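Local coordinates for protein KLLA0E08119p (Kluyveromyces lactis, PDB 3VA7) that probably catalyses the ATP- and biotin-dependent carboxylation of urea to urea-1-carboxylate, the chain being the urea carboxylase part of a longer bifunctional enzyme, at residues V34-R39 against K48-M53. Sequence-based numbering, arbitrary orientation.
Sequences VLIANR and KTLKRM
No flat group lies between Val34, Ile36 and Leu50: the faces that meet here are purely aliphatic, and the amide of Asn38 sits beyond them, past the end of the strand. That amide is held at both ends, its OD1 taking the backbone N of Arg39 at 2.7 Å, which approaches one of its lone pairs within the carbonyl plane, while ND2 donates to the carbonyls of Pro109 and Tyr111. The contact itself illustrates how one helix leucine can cover two strand residues of the same face. Leu50 has CG anti to its carbonyl carbon (chi1 -77°), which sends the isopropyl fork down onto the sheet. Its CD2 rests against Val34 CB at 4.0 Å and its CD1 lies 4.1 Å from Val34 CG1, the leucine lying aslant over the valine. The same CD1 meets Ile36 CD1 tip to tip at 3.8 Å. Leu35, between them, points away from the helix and packs on Ile107. Leu50 also touches Leu342 of helix 337-345. A serine here would probably leave a gap over Val34 and Ile36 and lose the contact with Leu342. Strand 33-36, flanked by strands 56-61 and 106-108, and helix 40-53 thus form the first half of a beta-alpha-beta crossover in the parallel sheet of the biotin carboxylase N-terminal domain.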
# COMPACT_ATOMS: atom_id res chain seq x y z
N VAL A 34 -36.39 -2.61 -13.30
CA VAL A 34 -36.10 -4.04 -13.09
C VAL A 34 -35.10 -4.17 -11.93
O VAL A 34 -34.10 -3.50 -11.92
CB VAL A 34 -35.45 -4.70 -14.38
CG1 VAL A 34 -34.82 -6.04 -14.06
CG2 VAL A 34 -36.44 -4.89 -15.50
N LEU A 35 -35.34 -5.04 -10.95
CA LEU A 35 -34.37 -5.27 -9.85
C LEU A 35 -33.46 -6.48 -10.11
O LEU A 35 -33.94 -7.48 -10.66
CB LEU A 35 -35.11 -5.49 -8.54
CG LEU A 35 -34.31 -5.81 -7.27
CD1 LEU A 35 -35.03 -5.05 -6.14
CD2 LEU A 35 -34.12 -7.36 -6.96
N ILE A 36 -32.18 -6.40 -9.73
CA ILE A 36 -31.26 -7.52 -9.93
C ILE A 36 -31.04 -8.19 -8.61
O ILE A 36 -30.38 -7.62 -7.72
CB ILE A 36 -29.82 -7.12 -10.33
CG1 ILE A 36 -29.74 -5.91 -11.29
CG2 ILE A 36 -29.00 -8.34 -10.76
CD1 ILE A 36 -30.61 -5.89 -12.37
N ALA A 37 -31.54 -9.42 -8.48
CA ALA A 37 -31.34 -10.21 -7.27
C ALA A 37 -29.95 -10.84 -7.27
O ALA A 37 -29.77 -12.07 -7.12
CB ALA A 37 -32.42 -11.25 -7.11
N ASN A 38 -28.95 -9.99 -7.43
CA ASN A 38 -27.58 -10.49 -7.50
C ASN A 38 -26.55 -9.40 -7.26
O ASN A 38 -26.93 -8.21 -7.06
CB ASN A 38 -27.32 -11.18 -8.84
CG ASN A 38 -26.51 -12.43 -8.69
OD1 ASN A 38 -25.36 -12.38 -8.22
ND2 ASN A 38 -27.08 -13.57 -9.10
N ARG A 39 -25.28 -9.84 -7.28
CA ARG A 39 -24.10 -9.03 -6.96
C ARG A 39 -23.03 -9.22 -8.02
O ARG A 39 -23.26 -9.82 -9.07
CB ARG A 39 -23.55 -9.42 -5.55
CG ARG A 39 -22.89 -10.80 -5.47
CD ARG A 39 -22.06 -11.05 -4.18
NE ARG A 39 -20.85 -10.22 -4.10
CZ ARG A 39 -19.70 -10.41 -4.79
NH1 ARG A 39 -18.68 -9.55 -4.61
NH2 ARG A 39 -19.55 -11.41 -5.68
N LYS A 48 -25.68 -3.32 -17.85
CA LYS A 48 -25.29 -2.66 -19.09
C LYS A 48 -26.42 -2.79 -20.08
O LYS A 48 -26.73 -1.83 -20.81
CB LYS A 48 -24.06 -3.28 -19.75
CG LYS A 48 -22.78 -3.07 -19.04
CD LYS A 48 -21.59 -3.10 -20.03
CE LYS A 48 -21.91 -3.75 -21.42
NZ LYS A 48 -20.95 -3.28 -22.53
N THR A 49 -27.05 -3.97 -20.10
CA THR A 49 -28.07 -4.21 -21.05
C THR A 49 -29.23 -3.32 -20.64
O THR A 49 -29.82 -2.61 -21.49
CB THR A 49 -28.45 -5.67 -21.07
OG1 THR A 49 -27.37 -6.46 -21.63
CG2 THR A 49 -29.71 -5.88 -21.85
N LEU A 50 -29.53 -3.33 -19.35
CA LEU A 50 -30.68 -2.57 -18.91
C LEU A 50 -30.50 -1.13 -19.33
O LEU A 50 -31.34 -0.58 -20.05
CB LEU A 50 -30.89 -2.66 -17.40
CG LEU A 50 -31.51 -3.97 -16.87
CD1 LEU A 50 -31.58 -3.85 -15.38
CD2 LEU A 50 -32.89 -4.35 -17.45
N LYS A 51 -29.36 -0.54 -18.94
CA LYS A 51 -29.03 0.80 -19.39
C LYS A 51 -29.28 0.97 -20.89
O LYS A 51 -30.03 1.86 -21.26
CB LYS A 51 -27.60 1.20 -19.04
CG LYS A 51 -27.22 2.67 -19.45
CD LYS A 51 -26.18 3.25 -18.44
CE LYS A 51 -25.28 4.41 -18.98
NZ LYS A 51 -23.90 3.94 -19.49
N ARG A 52 -28.66 0.13 -21.73
CA ARG A 52 -28.79 0.31 -23.18
C ARG A 52 -30.25 0.29 -23.58
O ARG A 52 -30.64 0.97 -24.52
CB ARG A 52 -27.97 -0.72 -23.96
CG ARG A 52 -28.24 -0.75 -25.46
CD ARG A 52 -27.29 -1.73 -26.23
NE ARG A 52 -27.55 -3.15 -25.90
CZ ARG A 52 -28.63 -3.84 -26.29
NH1 ARG A 52 -29.57 -3.28 -27.08
NH2 ARG A 52 -28.78 -5.09 -25.89
N MET A 53 -31.08 -0.47 -22.84
CA MET A 53 -32.49 -0.57 -23.17
C MET A 53 -33.34 0.56 -22.57
O MET A 53 -34.54 0.63 -22.85
CB MET A 53 -33.01 -1.93 -22.72
CG MET A 53 -32.43 -3.14 -23.50
SD MET A 53 -33.06 -4.73 -22.87
CE MET A 53 -34.66 -4.80 -23.67